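Local coordinates for protein superoxide dismutase [Mn/Fe] (Aeropyrum pernix, PDB 3AK2) that catalyses the dismutation of superoxide to oxygen and hydrogen peroxide with a single manganese or iron ion in its active site, at residues 70-79 / 146-154; 162-170 / 179-190. One frame throughout, in Å; residues are numbered along the deposited sequence.

Contact 1. Residues 70-79 / 146-154; sequences SFNYAGHIMH and QVEKHNVLM. With MN (manganese (II) ion), chain E; EDO (1,2-ethanediol), chain F.
H150 lies against helix 70-79 where the alpha-hairpin domain of the Fe/Mn superoxide dismutase fold meets the C-terminal domain, beside the manganese. Three of its contacts involve rings or their faces. G75 CA makes a CH-pi contact over one face, 3.5 Å from the ring centroid and nearly along the ring normal; glycine suits this place because a CB would run into H150 ND1. F71, its CG anti to the backbone N (chi1 174°), sends its ring back toward the histidine, and H150 ND1 sits over the F71 face with the planes 38° apart. H150 NE2 meets the edge of H79, 3.7 Å from H79 CE1. Without the imidazole, an alanine here is likely to open a gap beside G75 and F71 and leave the edge of metal-binding H79 without this neighbour.

Closer to the backbone, the small A74 lets the loop come near, its CB 3.5 Å from H150 CB. Among the polar contacts, H150 ND1 gives a weak hydrogen bond to F71 O, and NE2 is weakly bonded to the metal-bound water. Farther along, the N151 side chain crosses F71 at about a right angle, while S70 OG is also bonded to L153 of the second subunit. N151 belongs to a classic beta bulge, it and V152 both facing E148; its ND2 donates to S70 OG in the amide plane at 2.9 Å and 170°.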
loop_
_atom_site.group_PDB
_atom_site.type_symbol
_atom_site.label_atom_id
_atom_site.label_comp_id
_atom_site.label_asym_id
_atom_site.label_seq_id
_atom_site.Cartn_x
_atom_site.Cartn_y
_atom_site.Cartn_z
ATOM N N SER A 70 0.086 12.266 5.987
ATOM C CA SER A 70 1.117 11.242 6.015
ATOM C C SER A 70 2.052 11.359 4.818
ATOM O O SER A 70 3.270 11.433 4.976
ATOM C CB SER A 70 0.474 9.859 6.037
ATOM O OG SER A 70 1.437 8.853 5.776
ATOM N N PHE A 71 1.484 11.376 3.614
ATOM C CA PHE A 71 2.306 11.401 2.411
ATOM C C PHE A 71 3.166 12.656 2.328
ATOM O O PHE A 71 4.367 12.581 2.041
ATOM C CB PHE A 71 1.424 11.292 1.171
ATOM C CG PHE A 71 2.171 11.455 -0.125
ATOM C CD1 PHE A 71 2.876 10.390 -0.680
ATOM C CD2 PHE A 71 2.171 12.674 -0.790
ATOM C CE1 PHE A 71 3.567 10.548 -1.885
ATOM C CE2 PHE A 71 2.860 12.840 -1.994
ATOM C CZ PHE A 71 3.558 11.775 -2.535
ATOM N N ASN A 72 2.552 13.808 2.569
ATOM C CA ASN A 72 3.251 15.066 2.372
ATOM C C ASN A 72 4.228 15.388 3.488
ATOM O O ASN A 72 5.342 15.857 3.219
ATOM C CB ASN A 72 2.260 16.195 2.129
ATOM C CG ASN A 72 1.594 16.082 0.782
ATOM O OD1 ASN A 72 2.208 16.351 -0.249
ATOM N ND2 ASN A 72 0.331 15.663 0.780
ATOM N N TYR A 73 3.843 15.109 4.732
ATOM C CA TYR A 73 4.788 15.232 5.833
ATOM C C TYR A 73 5.999 14.329 5.588
ATOM O O TYR A 73 7.149 14.762 5.716
ATOM C CB TYR A 73 4.150 14.893 7.181
ATOM C CG TYR A 73 5.162 14.931 8.306
ATOM C CD1 TYR A 73 5.395 16.102 9.024
ATOM C CD2 TYR A 73 5.914 13.800 8.623
ATOM C CE1 TYR A 73 6.346 16.137 10.050
ATOM C CE2 TYR A 73 6.867 13.830 9.630
ATOM C CZ TYR A 73 7.080 14.995 10.339
ATOM O OH TYR A 73 8.025 14.988 11.353
ATOM N N ALA A 74 5.740 13.078 5.227
ATOM C CA ALA A 74 6.820 12.155 4.929
ATOM C C ALA A 74 7.710 12.688 3.802
ATOM O O ALA A 74 8.933 12.636 3.899
ATOM C CB ALA A 74 6.273 10.795 4.588
ATOM N N GLY A 75 7.110 13.197 2.728
ATOM C CA GLY A 75 7.898 13.760 1.637
ATOM C C GLY A 75 8.775 14.888 2.141
ATOM O O GLY A 75 9.956 14.987 1.800
ATOM N N HIS A 76 8.200 15.739 2.978
ATOM C CA HIS A 76 8.935 16.854 3.536
ATOM C C HIS A 76 10.141 16.396 4.366
ATOM O O HIS A 76 11.274 16.798 4.092
ATOM C CB HIS A 76 7.990 17.743 4.346
ATOM C CG HIS A 76 8.673 18.867 5.054
ATOM N ND1 HIS A 76 9.676 19.615 4.476
ATOM C CD2 HIS A 76 8.487 19.377 6.294
ATOM C CE1 HIS A 76 10.080 20.537 5.331
ATOM N NE2 HIS A 76 9.371 20.417 6.439
ATOM N N ILE A 77 9.919 15.550 5.365
ATOM C CA ILE A 77 11.038 15.142 6.210
ATOM C C ILE A 77 12.100 14.340 5.448
ATOM O O ILE A 77 13.292 14.527 5.673
ATOM C CB ILE A 77 10.576 14.439 7.500
ATOM C CG1 ILE A 77 11.723 14.443 8.518
ATOM C CG2 ILE A 77 10.007 13.040 7.216
ATOM C CD1 ILE A 77 11.322 13.991 9.894
ATOM N N MET A 78 11.675 13.475 4.529
ATOM C CA MET A 78 12.632 12.679 3.763
ATOM C C MET A 78 13.533 13.560 2.901
ATOM O O MET A 78 14.743 13.346 2.858
ATOM C CB MET A 78 11.941 11.599 2.918
ATOM C CG MET A 78 11.172 10.548 3.723
ATOM S SD MET A 78 12.207 9.512 4.785
ATOM C CE MET A 78 12.985 8.444 3.560
ATOM N N HIS A 79 12.964 14.567 2.236
ATOM C CA HIS A 79 13.795 15.489 1.446
ATOM C C HIS A 79 14.673 16.367 2.332
ATOM O O HIS A 79 15.803 16.688 1.968
ATOM C CB HIS A 79 12.950 16.334 0.489
ATOM C CG HIS A 79 12.379 15.551 -0.652
ATOM N ND1 HIS A 79 11.233 14.794 -0.529
ATOM C CD2 HIS A 79 12.803 15.388 -1.929
ATOM C CE1 HIS A 79 10.976 14.201 -1.681
ATOM N NE2 HIS A 79 11.912 14.544 -2.548
ATOM N N GLN A 146 13.745 -0.331 2.654
ATOM C CA GLN A 146 13.163 0.478 1.592
ATOM C C GLN A 146 11.919 1.185 2.090
ATOM O O GLN A 146 11.208 0.685 2.982
ATOM C CB GLN A 146 12.729 -0.388 0.419
ATOM C CG GLN A 146 13.839 -1.121 -0.289
ATOM C CD GLN A 146 13.309 -2.061 -1.347
ATOM O OE1 GLN A 146 12.168 -2.521 -1.274
ATOM N NE2 GLN A 146 14.139 -2.360 -2.340
ATOM N N VAL A 147 11.639 2.329 1.483
ATOM C CA VAL A 147 10.360 3.002 1.658
ATOM C C VAL A 147 9.762 3.214 0.269
ATOM O O VAL A 147 10.464 3.658 -0.644
ATOM C CB VAL A 147 10.529 4.347 2.409
ATOM C CG1 VAL A 147 9.227 5.138 2.432
ATOM C CG2 VAL A 147 11.047 4.114 3.829
ATOM N N GLU A 148 8.488 2.867 0.101
ATOM C CA GLU A 148 7.761 3.140 -1.143
ATOM C C GLU A 148 6.973 4.438 -0.980
ATOM O O GLU A 148 6.567 4.782 0.133
ATOM C CB GLU A 148 6.855 1.962 -1.514
ATOM C CG GLU A 148 7.648 0.747 -1.993
ATOM C CD GLU A 148 6.791 -0.452 -2.369
ATOM O OE1 GLU A 148 7.342 -1.573 -2.367
ATOM O OE2 GLU A 148 5.582 -0.284 -2.662
ATOM N N LYS A 149 6.758 5.161 -2.080
ATOM C CA LYS A 149 6.300 6.551 -2.000
ATOM C C LYS A 149 7.172 7.263 -0.963
ATOM O O LYS A 149 8.393 7.199 -1.062
ATOM C CB LYS A 149 4.798 6.654 -1.685
ATOM C CG LYS A 149 3.893 6.110 -2.798
ATOM C CD LYS A 149 2.457 6.642 -2.728
ATOM C CE LYS A 149 1.690 6.146 -1.523
ATOM N NZ LYS A 149 0.276 6.591 -1.666
ATOM N N HIS A 150 6.558 7.914 0.026
ATOM C CA HIS A 150 7.300 8.467 1.161
ATOM C C HIS A 150 6.933 7.802 2.466
ATOM O O HIS A 150 7.594 8.018 3.484
ATOM C CB HIS A 150 7.014 9.954 1.301
ATOM C CG HIS A 150 7.388 10.739 0.097
ATOM N ND1 HIS A 150 6.536 11.631 -0.518
ATOM C CD2 HIS A 150 8.535 10.753 -0.616
ATOM C CE1 HIS A 150 7.150 12.162 -1.562
ATOM N NE2 HIS A 150 8.361 11.645 -1.643
ATOM N N ASN A 151 5.879 6.991 2.434
ATOM C CA ASN A 151 5.129 6.649 3.641
ATOM C C ASN A 151 4.552 5.248 3.564
ATOM O O ASN A 151 3.488 4.985 4.111
ATOM C CB ASN A 151 3.997 7.665 3.851
ATOM C CG ASN A 151 2.979 7.648 2.720
ATOM O OD1 ASN A 151 3.299 7.313 1.572
ATOM N ND2 ASN A 151 1.751 8.024 3.036
ATOM N N VAL A 152 5.241 4.356 2.860
ATOM C CA VAL A 152 4.850 2.957 2.781
ATOM C C VAL A 152 6.107 2.147 3.071
ATOM O O VAL A 152 7.163 2.393 2.482
ATOM C CB VAL A 152 4.252 2.600 1.394
ATOM C CG1 VAL A 152 3.877 1.115 1.313
ATOM C CG2 VAL A 152 3.031 3.479 1.082
ATOM N N LEU A 153 5.984 1.201 3.999
ATOM C CA LEU A 153 7.094 0.374 4.518
ATOM C C LEU A 153 7.930 1.072 5.579
ATOM O O LEU A 153 8.721 0.416 6.259
ATOM C CB LEU A 153 8.015 -0.180 3.419
ATOM C CG LEU A 153 7.379 -0.928 2.246
ATOM C CD1 LEU A 153 8.453 -1.400 1.272
ATOM C CD2 LEU A 153 6.520 -2.093 2.708
ATOM N N MET A 154 7.785 2.384 5.734
ATOM C CA MET A 154 8.439 3.047 6.856
ATOM C C MET A 154 7.788 2.588 8.156
ATOM O O MET A 154 6.588 2.307 8.198
ATOM C CB MET A 154 8.411 4.571 6.721
ATOM C CG MET A 154 9.277 5.289 7.761
ATOM S SD MET A 154 10.970 4.645 7.819
ATOM C CE MET A 154 11.596 5.441 9.300
HETATM MN MN MN E . 12.140 13.431 -4.440
HETATM C C1 EDO F . 1.834 2.470 -3.761
HETATM O O1 EDO F . 1.691 3.844 -4.131
HETATM C C2 EDO F . 3.072 2.311 -2.889
HETATM O O2 EDO F . 4.172 1.918 -3.716
HETATM O O HOH W 1 10.917 11.840 -3.757
#

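Contact 2. Residues 162-170 / 179-190; sequences LVIDVWEHA and RGSYVENWWNVV. With MN (manganese (II) ion), chain E.
D165 O accepts the hydroxyl of Y182 at 2.8 Å from Y182 OH, in the carbonyl plane and with a C=O...O angle of 152°. A tyrosine suits this place because its length carries a hydroxyl from the helix to the strand end; Y182 OH also accepts from a water that donates to A170 O as well, so two bonds fix its position. The edge of the ring meets V166 CG1.

Farther along the helix, W186 takes I164 across its face: I164 CG1, anti to the backbone N (chi1 -177°), stands 3.7 Å from the centroid of the five-membered ring, and CD1 reaches W186 CD2 at 3.5 Å. V190 CG2 lies against the opposite face, and L162 meets the indole edge through CD1, 3.7 Å from W186 CZ2. The buried NE1 donates to a water that in turn donates to V163 O, so the indole is tied to the strand indirectly. V183 adds its CG2 to I164 CD1.

At the other end, the R179 guanidinium lies with one face over V166 CB, 3.6 Å from R179 NE, while NH1 is held by V125 O and K123 O. An Asx turn, W167 N to D165 OD1, shapes the chain beyond the strand, where D165 OD2 and H169 NE2 bind manganese: the Asp-X-X-X-His metal-binding motif of Fe/Mn superoxide dismutases.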
loop_
_atom_site.group_PDB
_atom_site.type_symbol
_atom_site.label_atom_id
_atom_site.label_comp_id
_atom_site.label_asym_id
_atom_site.label_seq_id
_atom_site.Cartn_x
_atom_site.Cartn_y
_atom_site.Cartn_z
ATOM N N LEU A 162 20.733 8.203 6.686
ATOM C CA LEU A 162 21.164 8.355 5.304
ATOM C C LEU A 162 20.077 7.816 4.387
ATOM O O LEU A 162 19.652 6.671 4.526
ATOM C CB LEU A 162 22.488 7.623 5.053
ATOM C CG LEU A 162 22.990 7.625 3.603
ATOM C CD1 LEU A 162 23.262 9.036 3.080
ATOM C CD2 LEU A 162 24.237 6.772 3.475
ATOM N N VAL A 163 19.636 8.650 3.450
ATOM C CA VAL A 163 18.570 8.268 2.528
ATOM C C VAL A 163 18.972 8.579 1.093
ATOM O O VAL A 163 19.694 9.551 0.839
ATOM C CB VAL A 163 17.200 8.959 2.863
ATOM C CG1 VAL A 163 16.777 8.682 4.307
ATOM C CG2 VAL A 163 17.244 10.460 2.598
ATOM N N ILE A 164 18.524 7.740 0.166
ATOM C CA ILE A 164 18.652 8.031 -1.259
ATOM C C ILE A 164 17.264 8.028 -1.887
ATOM O O ILE A 164 16.495 7.080 -1.726
ATOM C CB ILE A 164 19.615 7.067 -2.010
ATOM C CG1 ILE A 164 19.752 7.498 -3.480
ATOM C CG2 ILE A 164 19.154 5.620 -1.887
ATOM C CD1 ILE A 164 20.657 6.619 -4.344
ATOM N N ASP A 165 16.956 9.104 -2.595
ATOM C CA ASP A 165 15.693 9.245 -3.297
ATOM C C ASP A 165 15.791 8.505 -4.623
ATOM O O ASP A 165 16.653 8.831 -5.452
ATOM C CB ASP A 165 15.436 10.728 -3.542
ATOM C CG ASP A 165 14.038 11.022 -4.042
ATOM O OD1 ASP A 165 13.228 10.089 -4.256
ATOM O OD2 ASP A 165 13.755 12.218 -4.208
ATOM N N VAL A 166 14.940 7.498 -4.817
ATOM C CA VAL A 166 14.850 6.816 -6.108
ATOM C C VAL A 166 13.491 6.997 -6.788
ATOM O O VAL A 166 13.105 6.201 -7.648
ATOM C CB VAL A 166 15.275 5.322 -6.049
ATOM C CG1 VAL A 166 16.773 5.200 -5.779
ATOM C CG2 VAL A 166 14.472 4.553 -5.010
ATOM N N TRP A 167 12.772 8.055 -6.418
ATOM C CA TRP A 167 11.678 8.508 -7.266
ATOM C C TRP A 167 12.270 8.826 -8.630
ATOM O O TRP A 167 13.423 9.249 -8.726
ATOM C CB TRP A 167 11.026 9.761 -6.705
ATOM C CG TRP A 167 10.076 9.515 -5.574
ATOM C CD1 TRP A 167 10.363 8.950 -4.361
ATOM C CD2 TRP A 167 8.689 9.855 -5.543
ATOM N NE1 TRP A 167 9.234 8.911 -3.581
ATOM C CE2 TRP A 167 8.193 9.467 -4.278
ATOM C CE3 TRP A 167 7.813 10.450 -6.461
ATOM C CZ2 TRP A 167 6.854 9.649 -3.910
ATOM C CZ3 TRP A 167 6.487 10.633 -6.097
ATOM C CH2 TRP A 167 6.021 10.234 -4.829
ATOM N N GLU A 168 11.486 8.630 -9.682
ATOM C CA GLU A 168 11.993 8.855 -11.033
ATOM C C GLU A 168 12.455 10.299 -11.236
ATOM O O GLU A 168 13.460 10.534 -11.907
ATOM C CB GLU A 168 10.965 8.412 -12.073
ATOM C CG GLU A 168 10.715 6.903 -12.020
ATOM C CD GLU A 168 9.702 6.403 -13.027
ATOM O OE1 GLU A 168 8.661 7.062 -13.227
ATOM O OE2 GLU A 168 9.947 5.320 -13.603
ATOM N N HIS A 169 11.757 11.255 -10.625
ATOM C CA HIS A 169 12.143 12.663 -10.741
ATOM C C HIS A 169 13.538 12.973 -10.198
ATOM O O HIS A 169 14.099 14.022 -10.509
ATOM C CB HIS A 169 11.103 13.609 -10.118
ATOM C CG HIS A 169 10.969 13.499 -8.626
ATOM N ND1 HIS A 169 9.793 13.112 -8.019
ATOM C CD2 HIS A 169 11.839 13.762 -7.618
ATOM C CE1 HIS A 169 9.949 13.125 -6.705
ATOM N NE2 HIS A 169 11.182 13.512 -6.435
ATOM N N ALA A 170 14.084 12.084 -9.371
ATOM C CA ALA A 170 15.413 12.293 -8.810
ATOM C C ALA A 170 16.534 12.025 -9.818
ATOM O O ALA A 170 17.672 12.449 -9.604
ATOM C CB ALA A 170 15.606 11.449 -7.542
ATOM N N ARG A 179 18.257 3.748 -13.414
ATOM C CA ARG A 179 18.347 4.021 -11.986
ATOM C C ARG A 179 19.635 3.458 -11.380
ATOM O O ARG A 179 20.212 4.058 -10.471
ATOM C CB ARG A 179 17.135 3.434 -11.263
ATOM C CG ARG A 179 17.133 3.700 -9.770
ATOM C CD ARG A 179 16.142 2.807 -9.080
ATOM N NE ARG A 179 14.805 3.380 -9.085
ATOM C CZ ARG A 179 13.730 2.769 -8.597
ATOM N NH1 ARG A 179 13.828 1.546 -8.093
ATOM N NH2 ARG A 179 12.557 3.385 -8.631
ATOM N N GLY A 180 20.076 2.306 -11.884
ATOM C CA GLY A 180 21.289 1.656 -11.384
ATOM C C GLY A 180 22.514 2.552 -11.470
ATOM O O GLY A 180 23.286 2.662 -10.511
ATOM N N SER A 181 22.680 3.203 -12.619
ATOM C CA SER A 181 23.790 4.135 -12.815
ATOM C C SER A 181 23.668 5.343 -11.887
ATOM O O SER A 181 24.664 5.808 -11.341
ATOM C CB SER A 181 23.869 4.586 -14.272
ATOM O OG SER A 181 24.929 5.503 -14.460
ATOM N N TYR A 182 22.444 5.833 -11.696
ATOM C CA TYR A 182 22.203 6.920 -10.751
ATOM C C TYR A 182 22.662 6.566 -9.340
ATOM O O TYR A 182 23.380 7.343 -8.708
ATOM C CB TYR A 182 20.727 7.320 -10.750
ATOM C CG TYR A 182 20.271 8.099 -9.534
ATOM C CD1 TYR A 182 20.748 9.386 -9.278
ATOM C CD2 TYR A 182 19.336 7.556 -8.655
ATOM C CE1 TYR A 182 20.319 10.104 -8.165
ATOM C CE2 TYR A 182 18.895 8.266 -7.541
ATOM C CZ TYR A 182 19.385 9.542 -7.306
ATOM O OH TYR A 182 18.958 10.267 -6.212
ATOM N N VAL A 183 22.250 5.392 -8.859
ATOM C CA VAL A 183 22.589 4.945 -7.507
ATOM C C VAL A 183 24.102 4.808 -7.339
ATOM O O VAL A 183 24.662 5.236 -6.328
ATOM C CB VAL A 183 21.874 3.616 -7.158
ATOM C CG1 VAL A 183 22.383 3.035 -5.839
ATOM C CG2 VAL A 183 20.358 3.819 -7.113
ATOM N N GLU A 184 24.759 4.226 -8.341
ATOM C CA GLU A 184 26.212 4.074 -8.314
ATOM C C GLU A 184 26.921 5.428 -8.233
ATOM O O GLU A 184 27.875 5.598 -7.469
ATOM C CB GLU A 184 26.697 3.279 -9.530
ATOM C CG GLU A 184 26.332 1.792 -9.498
ATOM C CD GLU A 184 26.953 1.046 -8.324
ATOM O OE1 GLU A 184 28.114 1.341 -7.963
ATOM O OE2 GLU A 184 26.281 0.153 -7.768
ATOM N N ASN A 185 26.434 6.388 -9.012
ATOM C CA ASN A 185 27.006 7.730 -9.036
ATOM C C ASN A 185 26.739 8.542 -7.769
ATOM O O ASN A 185 27.567 9.357 -7.361
ATOM C CB ASN A 185 26.529 8.490 -10.272
ATOM C CG ASN A 185 27.389 8.215 -11.484
ATOM O OD1 ASN A 185 28.495 8.737 -11.599
ATOM N ND2 ASN A 185 26.883 7.396 -12.399
ATOM N N TRP A 186 25.592 8.298 -7.143
ATOM C CA TRP A 186 25.185 9.019 -5.936
ATOM C C TRP A 186 26.193 8.887 -4.789
ATOM O O TRP A 186 26.370 9.820 -4.005
ATOM C CB TRP A 186 23.788 8.554 -5.511
ATOM C CG TRP A 186 23.324 9.007 -4.157
ATOM C CD1 TRP A 186 22.717 10.191 -3.849
ATOM C CD2 TRP A 186 23.401 8.262 -2.938
ATOM N NE1 TRP A 186 22.418 10.231 -2.507
ATOM C CE2 TRP A 186 22.827 9.060 -1.924
ATOM C CE3 TRP A 186 23.900 6.996 -2.604
ATOM C CZ2 TRP A 186 22.739 8.632 -0.596
ATOM C CZ3 TRP A 186 23.812 6.572 -1.285
ATOM C CH2 TRP A 186 23.231 7.389 -0.298
ATOM N N TRP A 187 26.877 7.747 -4.709
ATOM C CA TRP A 187 27.894 7.545 -3.676
ATOM C C TRP A 187 28.972 8.627 -3.679
ATOM O O TRP A 187 29.542 8.938 -2.636
ATOM C CB TRP A 187 28.536 6.164 -3.808
ATOM C CG TRP A 187 27.582 5.067 -3.494
ATOM C CD1 TRP A 187 26.921 4.274 -4.387
ATOM C CD2 TRP A 187 27.149 4.656 -2.194
ATOM N NE1 TRP A 187 26.107 3.387 -3.722
ATOM C CE2 TRP A 187 26.232 3.597 -2.375
ATOM C CE3 TRP A 187 27.452 5.076 -0.891
ATOM C CZ2 TRP A 187 25.611 2.953 -1.299
ATOM C CZ3 TRP A 187 26.836 4.433 0.177
ATOM C CH2 TRP A 187 25.928 3.380 -0.036
ATOM N N ASN A 188 29.224 9.210 -4.847
ATOM C CA ASN A 188 30.255 10.239 -4.989
ATOM C C ASN A 188 29.903 11.586 -4.368
ATOM O O ASN A 188 30.761 12.469 -4.268
ATOM C CB ASN A 188 30.622 10.407 -6.460
ATOM C CG ASN A 188 31.222 9.155 -7.046
ATOM O OD1 ASN A 188 32.299 8.721 -6.636
ATOM N ND2 ASN A 188 30.526 8.557 -8.005
ATOM N N VAL A 189 28.648 11.743 -3.944
ATOM C CA VAL A 189 28.214 12.978 -3.283
ATOM C C VAL A 189 27.678 12.776 -1.855
ATOM O O VAL A 189 27.177 13.716 -1.243
ATOM C CB VAL A 189 27.186 13.788 -4.138
ATOM C CG1 VAL A 189 27.800 14.228 -5.468
ATOM C CG2 VAL A 189 25.895 12.995 -4.364
ATOM N N VAL A 190 27.801 11.564 -1.318
ATOM C CA VAL A 190 27.344 11.300 0.051
ATOM C C VAL A 190 28.164 12.103 1.059
ATOM O O VAL A 190 29.397 12.065 1.044
ATOM C CB VAL A 190 27.384 9.797 0.414
ATOM C CG1 VAL A 190 27.093 9.587 1.899
ATOM C CG2 VAL A 190 26.393 9.026 -0.434
HETATM MN MN MN E . 12.140 13.431 -4.440
HETATM O O HOH W 2 21.409 11.636 -0.002
HETATM O O HOH W 1 10.917 11.840 -3.757
HETATM O O HOH W 3 18.729 13.062 -7.157
#

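Overall arrangement
Contacts 1 and 2, their centres about 16 Å apart, converge on one manganese ion. Helix 70-79 supplies H79 and segment 162-170 supplies D165 and H169; H31 of helix 25-54 and a water complete the five ligands, so the site joins both domains. H79 NE2 and D165 OD2 come within 3.4 Å of each other at the metal. W167 makes a second direct bridge: its NE1 probably bonds to K149 O at 3.2 Å, and its ring stacks on H150 and touches F71. Strands 141-148 and 159-165 flank 129-136 in one antiparallel sheet. The third subunit reaches both contacts, its E126 in a salt bridge with K149 and its E168 hydrogen-bonded to H169 ND1.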